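Local coordinates for XC6422 protein (Xanthomonas campestris, PDB 2FUK) that is a small alpha/beta-hydrolase without a lid, probably acting as a serine hydrolase, at residues A[42-47]-A[75-80]; A[92-97]-A[122-127]. One frame throughout, in Å; residues are numbered along the deposited sequence.

Contact 1. Residues A[42-47]-A[75-80]; sequences VCHPLS and FNFRSV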
loop_
_atom_site.group_PDB
_atom_site.type_symbol
_atom_site.label_atom_id
_atom_site.label_comp_id
_atom_site.label_asym_id
_atom_site.label_seq_id
_atom_site.Cartn_x
_atom_site.Cartn_y
_atom_site.Cartn_z
ATOM N N VAL A 42 -10.003 -14.628 -2.527
ATOM C CA VAL A 42 -10.596 -13.867 -1.430
ATOM C C VAL A 42 -12.118 -13.867 -1.560
ATOM O O VAL A 42 -12.655 -13.429 -2.578
ATOM C CB VAL A 42 -10.087 -12.402 -1.436
ATOM C CG1 VAL A 42 -10.687 -11.632 -0.265
ATOM C CG2 VAL A 42 -8.564 -12.379 -1.364
ATOM N N CYS A 43 -12.801 -14.356 -0.525
ATOM C CA CYS A 43 -14.264 -14.445 -0.517
ATOM C C CYS A 43 -14.920 -13.250 0.176
ATOM O O CYS A 43 -14.442 -12.785 1.213
ATOM C CB CYS A 43 -14.703 -15.743 0.165
ATOM S SG CYS A 43 -14.057 -17.263 -0.612
ATOM N N HIS A 44 -16.032 -12.785 -0.391
ATOM C CA HIS A 44 -16.741 -11.620 0.129
ATOM C C HIS A 44 -17.813 -11.899 1.194
ATOM O O HIS A 44 -18.224 -13.043 1.405
ATOM C CB HIS A 44 -17.347 -10.822 -1.044
ATOM C CG HIS A 44 -18.531 -11.475 -1.688
ATOM N ND1 HIS A 44 -18.509 -11.973 -2.974
ATOM C CD2 HIS A 44 -19.786 -11.685 -1.228
ATOM C CE1 HIS A 44 -19.701 -12.460 -3.275
ATOM N NE2 HIS A 44 -20.494 -12.298 -2.231
ATOM N N PRO A 45 -18.274 -10.842 1.887
ATOM C CA PRO A 45 -19.291 -10.948 2.937
ATOM C C PRO A 45 -20.722 -11.158 2.442
ATOM O O PRO A 45 -20.970 -11.177 1.235
ATOM C CB PRO A 45 -19.106 -9.645 3.717
ATOM C CG PRO A 45 -18.712 -8.683 2.658
ATOM C CD PRO A 45 -17.705 -9.482 1.854
ATOM N N LEU A 46 -21.660 -11.302 3.379
ATOM C CA LEU A 46 -23.058 -11.562 3.031
ATOM C C LEU A 46 -23.580 -10.960 1.751
ATOM O O LEU A 46 -23.605 -9.739 1.567
ATOM C CB LEU A 46 -24.002 -11.184 4.171
ATOM C CG LEU A 46 -24.477 -12.374 5.017
ATOM C CD1 LEU A 46 -24.877 -13.552 4.129
ATOM C CD2 LEU A 46 -23.369 -12.787 5.946
ATOM N N SER A 47 -24.021 -11.857 0.876
ATOM C CA SER A 47 -24.563 -11.506 -0.423
ATOM C C SER A 47 -25.863 -10.731 -0.269
ATOM O O SER A 47 -26.120 -9.770 -0.996
ATOM C CB SER A 47 -24.821 -12.781 -1.233
ATOM O OG SER A 47 -23.643 -13.575 -1.357
ATOM N N PHE A 75 -14.117 -13.001 -6.559
ATOM C CA PHE A 75 -15.265 -13.467 -7.322
ATOM C C PHE A 75 -16.559 -13.235 -6.564
ATOM O O PHE A 75 -16.566 -13.090 -5.336
ATOM C CB PHE A 75 -15.104 -14.961 -7.673
ATOM C CG PHE A 75 -15.379 -15.902 -6.528
ATOM C CD1 PHE A 75 -16.628 -16.501 -6.387
ATOM C CD2 PHE A 75 -14.382 -16.206 -5.605
ATOM C CE1 PHE A 75 -16.884 -17.394 -5.344
ATOM C CE2 PHE A 75 -14.622 -17.092 -4.561
ATOM C CZ PHE A 75 -15.876 -17.690 -4.428
ATOM N N ASN A 76 -17.654 -13.173 -7.312
ATOM C CA ASN A 76 -18.959 -12.981 -6.714
ATOM C C ASN A 76 -19.645 -14.323 -6.498
ATOM O O ASN A 76 -19.696 -15.154 -7.402
ATOM C CB ASN A 76 -19.837 -12.107 -7.615
ATOM C CG ASN A 76 -19.491 -10.641 -7.517
ATOM O OD1 ASN A 76 -19.001 -10.187 -6.491
ATOM N ND2 ASN A 76 -19.765 -9.886 -8.578
ATOM N N PHE A 77 -20.141 -14.541 -5.283
ATOM C CA PHE A 77 -20.867 -15.765 -4.972
ATOM C C PHE A 77 -22.165 -15.711 -5.769
ATOM O O PHE A 77 -22.565 -14.647 -6.248
ATOM C CB PHE A 77 -21.208 -15.833 -3.479
ATOM C CG PHE A 77 -20.063 -16.258 -2.600
ATOM C CD1 PHE A 77 -19.414 -17.469 -2.810
ATOM C CD2 PHE A 77 -19.655 -15.459 -1.533
ATOM C CE1 PHE A 77 -18.371 -17.884 -1.965
ATOM C CE2 PHE A 77 -18.620 -15.862 -0.687
ATOM C CZ PHE A 77 -17.977 -17.078 -0.901
ATOM N N ARG A 78 -22.823 -16.855 -5.912
ATOM C CA ARG A 78 -24.081 -16.905 -6.644
ATOM C C ARG A 78 -25.041 -15.799 -6.167
ATOM O O ARG A 78 -25.087 -15.473 -4.982
ATOM C CB ARG A 78 -24.733 -18.277 -6.454
ATOM C CG ARG A 78 -25.039 -18.613 -5.007
ATOM C CD ARG A 78 -25.492 -20.056 -4.861
ATOM N NE ARG A 78 -24.502 -20.994 -5.377
ATOM C CZ ARG A 78 -24.721 -22.297 -5.516
ATOM N NH1 ARG A 78 -25.900 -22.803 -5.175
ATOM N NH2 ARG A 78 -23.768 -23.088 -5.993
ATOM N N SER A 79 -25.798 -15.240 -7.111
ATOM C CA SER A 79 -26.783 -14.184 -6.865
ATOM C C SER A 79 -26.227 -12.769 -6.728
ATOM O O SER A 79 -26.991 -11.808 -6.736
ATOM C CB SER A 79 -27.636 -14.504 -5.626
ATOM O OG SER A 79 -27.050 -14.001 -4.438
ATOM N N VAL A 80 -24.908 -12.634 -6.614
ATOM C CA VAL A 80 -24.291 -11.317 -6.482
ATOM C C VAL A 80 -23.762 -10.823 -7.830
ATOM O O VAL A 80 -23.192 -11.594 -8.606
ATOM C CB VAL A 80 -23.149 -11.354 -5.444
ATOM C CG1 VAL A 80 -22.419 -10.017 -5.409
ATOM C CG2 VAL A 80 -23.722 -11.669 -4.072
#
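H44 and F77 form a T-shaped pair: the edge of the F77 ring points at one face of the imidazole, with centroids 4.7 Å apart and planes at 64°. F77 CD2 makes the approach, 3.3 Å from H44 NE2 and offset toward the rim of the imidazole. In the plane of that same imidazole, H44 ND1 donates a hydrogen bond to F75 O (3.3 Å, N-H...O 146°), meeting a lone pair of the carbonyl. Edge bond and covered face together fix the rotation of the ring. H44 reaches this position because CG stands between its backbone N and carbonyl carbon (chi1 73°), which swings the ring across to 75-80. Further out, F77 CZ rests on C43 CB at 3.7 Å, and C43 SG lies 4.0 Å from F75 CE2 and makes oblique sulfur-aromatic contacts with the rings of both F75 and F77. At the far end V80 CG2 presses on S47 CB at 3.2 Å, tight for two carbons. V80 closes a type II turn begun at F77, whose O accepts a hydrogen bond from V80 N. M53 N and D23 OD1 hold the N76 amide, tying the loop down. The contact lies where neighbouring parallel strands 38-43 and 71-75 run out into loops at their C-terminal ends; helix 56-66 packs on V42 and H44, helix 92-107 on C43, F75 and F77, and helix 120-132 on F77 and L46.

Contact 2. Residues A[92-97]-A[122-127]; sequences GEQDDL and AYVSLR
Q94 CG lies opposite its carbonyl carbon (chi1 -73°) and the chain runs straight on from there, carrying the amide across to R127, while V124 sets CG1 anti to its own N (chi1 176°), aimed at the backbone of 92-97. V124 CG1 thus sits 3.7 Å from E93 O and 3.9 Å from Q94 CA, and the other methyl, CG2, touches E93 CB at 4.0 Å. The Q94 amide crosses the start of the R127 chain, CD lying 3.7 Å from R127 CB, so it rests mainly on the aliphatic part of the arginine, with NE2 near the edge of the guanidinium. No hydrogen bond joins the two segments: Q94 NE2 turns back to G90 O, and R127 NH1 is taken by the carbonyls of D148 and S150. The helical segments cross at -71° with axes 9.2 Å apart, Q94 and V124 being the nearest residues across the crossing. Both belong to the helices packed on the central sheet of the alpha/beta-hydrolase fold, and helix 120-132 starts within what is probably the nucleophile elbow, with S119 the likely nucleophile. Deeper, toward the sheet, the L97 and V124 side chains slide past each other, L97 CD1 4.2 Å from V124 CG1 and 3.9 Å from S125 CA. L97 also packs on I41 of strand 38-43 and on A128 and L132 further along the second helix, whereas S125 OG bonds back to G121 O within its own helix.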
loop_
_atom_site.group_PDB
_atom_site.type_symbol
_atom_site.label_atom_id
_atom_site.label_comp_id
_atom_site.label_asym_id
_atom_site.label_seq_id
_atom_site.Cartn_x
_atom_site.Cartn_y
_atom_site.Cartn_z
ATOM N N GLY A 92 -24.182 -23.877 -1.066
ATOM C CA GLY A 92 -23.814 -23.834 -2.465
ATOM C C GLY A 92 -22.629 -22.913 -2.706
ATOM O O GLY A 92 -21.903 -23.080 -3.684
ATOM N N GLU A 93 -22.432 -21.940 -1.821
ATOM C CA GLU A 93 -21.322 -21.010 -1.974
ATOM C C GLU A 93 -19.988 -21.740 -1.845
ATOM O O GLU A 93 -18.992 -21.325 -2.429
ATOM C CB GLU A 93 -21.419 -19.866 -0.955
ATOM C CG GLU A 93 -22.475 -18.801 -1.310
ATOM C CD GLU A 93 -23.900 -19.201 -0.955
ATOM O OE1 GLU A 93 -24.830 -18.476 -1.373
ATOM O OE2 GLU A 93 -24.089 -20.221 -0.259
ATOM N N GLN A 94 -19.968 -22.831 -1.084
ATOM C CA GLN A 94 -18.739 -23.605 -0.943
ATOM C C GLN A 94 -18.425 -24.259 -2.279
ATOM O O GLN A 94 -17.261 -24.439 -2.637
ATOM C CB GLN A 94 -18.895 -24.692 0.114
ATOM C CG GLN A 94 -18.926 -24.188 1.540
ATOM C CD GLN A 94 -19.168 -25.317 2.519
ATOM O OE1 GLN A 94 -18.385 -26.265 2.591
ATOM N NE2 GLN A 94 -20.261 -25.231 3.265
ATOM N N ASP A 95 -19.472 -24.619 -3.016
ATOM C CA ASP A 95 -19.290 -25.246 -4.317
ATOM C C ASP A 95 -18.805 -24.204 -5.317
ATOM O O ASP A 95 -18.018 -24.521 -6.208
ATOM C CB ASP A 95 -20.595 -25.883 -4.805
ATOM C CG ASP A 95 -21.132 -26.929 -3.837
ATOM O OD1 ASP A 95 -20.313 -27.613 -3.184
ATOM O OD2 ASP A 95 -22.375 -27.076 -3.745
ATOM N N ASP A 96 -19.277 -22.966 -5.172
ATOM C CA ASP A 96 -18.850 -21.885 -6.061
ATOM C C ASP A 96 -17.355 -21.681 -5.852
ATOM O O ASP A 96 -16.592 -21.538 -6.807
ATOM C CB ASP A 96 -19.559 -20.563 -5.734
ATOM C CG ASP A 96 -21.041 -20.588 -6.035
ATOM O OD1 ASP A 96 -21.471 -21.385 -6.890
ATOM O OD2 ASP A 96 -21.775 -19.782 -5.420
ATOM N N LEU A 97 -16.948 -21.665 -4.586
ATOM C CA LEU A 97 -15.544 -21.489 -4.233
ATOM C C LEU A 97 -14.721 -22.639 -4.819
ATOM O O LEU A 97 -13.621 -22.422 -5.326
ATOM C CB LEU A 97 -15.381 -21.470 -2.708
ATOM C CG LEU A 97 -14.335 -20.558 -2.050
ATOM C CD1 LEU A 97 -13.948 -21.168 -0.722
ATOM C CD2 LEU A 97 -13.110 -20.357 -2.924
ATOM N N ALA A 122 -15.467 -15.673 5.293
ATOM C CA ALA A 122 -14.556 -16.411 6.159
ATOM C C ALA A 122 -15.227 -17.732 6.527
ATOM O O ALA A 122 -14.566 -18.765 6.657
ATOM C CB ALA A 122 -14.246 -15.600 7.415
ATOM N N TYR A 123 -16.544 -17.695 6.697
ATOM C CA TYR A 123 -17.284 -18.907 7.026
ATOM C C TYR A 123 -17.185 -19.882 5.857
ATOM O O TYR A 123 -16.877 -21.050 6.050
ATOM C CB TYR A 123 -18.755 -18.575 7.314
ATOM C CG TYR A 123 -19.687 -19.774 7.328
ATOM C CD1 TYR A 123 -19.586 -20.756 8.316
ATOM C CD2 TYR A 123 -20.680 -19.913 6.359
ATOM C CE1 TYR A 123 -20.459 -21.854 8.344
ATOM C CE2 TYR A 123 -21.557 -21.001 6.375
ATOM C CZ TYR A 123 -21.442 -21.967 7.373
ATOM O OH TYR A 123 -22.318 -23.034 7.402
ATOM N N VAL A 124 -17.431 -19.395 4.643
ATOM C CA VAL A 124 -17.378 -20.262 3.468
ATOM C C VAL A 124 -15.991 -20.844 3.211
ATOM O O VAL A 124 -15.866 -22.028 2.890
ATOM C CB VAL A 124 -17.860 -19.516 2.190
ATOM C CG1 VAL A 124 -17.694 -20.410 0.960
ATOM C CG2 VAL A 124 -19.314 -19.132 2.343
ATOM N N SER A 125 -14.945 -20.030 3.339
ATOM C CA SER A 125 -13.607 -20.545 3.097
ATOM C C SER A 125 -13.150 -21.512 4.185
ATOM O O SER A 125 -12.459 -22.480 3.898
ATOM C CB SER A 125 -12.596 -19.402 2.921
ATOM O OG SER A 125 -12.615 -18.482 3.987
ATOM N N LEU A 126 -13.545 -21.262 5.432
ATOM C CA LEU A 126 -13.165 -22.157 6.522
ATOM C C LEU A 126 -13.864 -23.511 6.345
ATOM O O LEU A 126 -13.244 -24.569 6.478
ATOM C CB LEU A 126 -13.540 -21.544 7.879
ATOM C CG LEU A 126 -13.230 -22.406 9.104
ATOM C CD1 LEU A 126 -11.745 -22.722 9.158
ATOM C CD2 LEU A 126 -13.669 -21.681 10.369
ATOM N N ARG A 127 -15.154 -23.473 6.031
ATOM C CA ARG A 127 -15.910 -24.701 5.827
ATOM C C ARG A 127 -15.366 -25.468 4.626
ATOM O O ARG A 127 -15.388 -26.695 4.605
ATOM C CB ARG A 127 -17.398 -24.387 5.620
ATOM C CG ARG A 127 -18.146 -24.017 6.911
ATOM C CD ARG A 127 -19.302 -24.980 7.158
ATOM N NE ARG A 127 -18.838 -26.349 7.361
ATOM C CZ ARG A 127 -18.574 -26.899 8.544
ATOM N NH1 ARG A 127 -18.728 -26.202 9.664
ATOM N NH2 ARG A 127 -18.150 -28.155 8.608
#

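How the contacts relate
Both contacts are largely buried, but contact 1 joins loops at the strand ends and contact 2 joins two helices lying on the sheet. Their chemistry follows: an aromatic pair and a directional imidazole bond fix the irregular chain of contact 1, whereas contact 2 relies on aliphatic packing, with polar ends in Q94 and R127 at its partly exposed side. Their centres are 10 Å apart and they touch. C43 SG lies 3.6 Å from L97 CG, F77 also packs on V124, and R78 NE forms a salt bridge with D96 OD2 at 3.0 Å. Helix 92-107 is thereby held by the 75-80 loop as well as by helix 120-132.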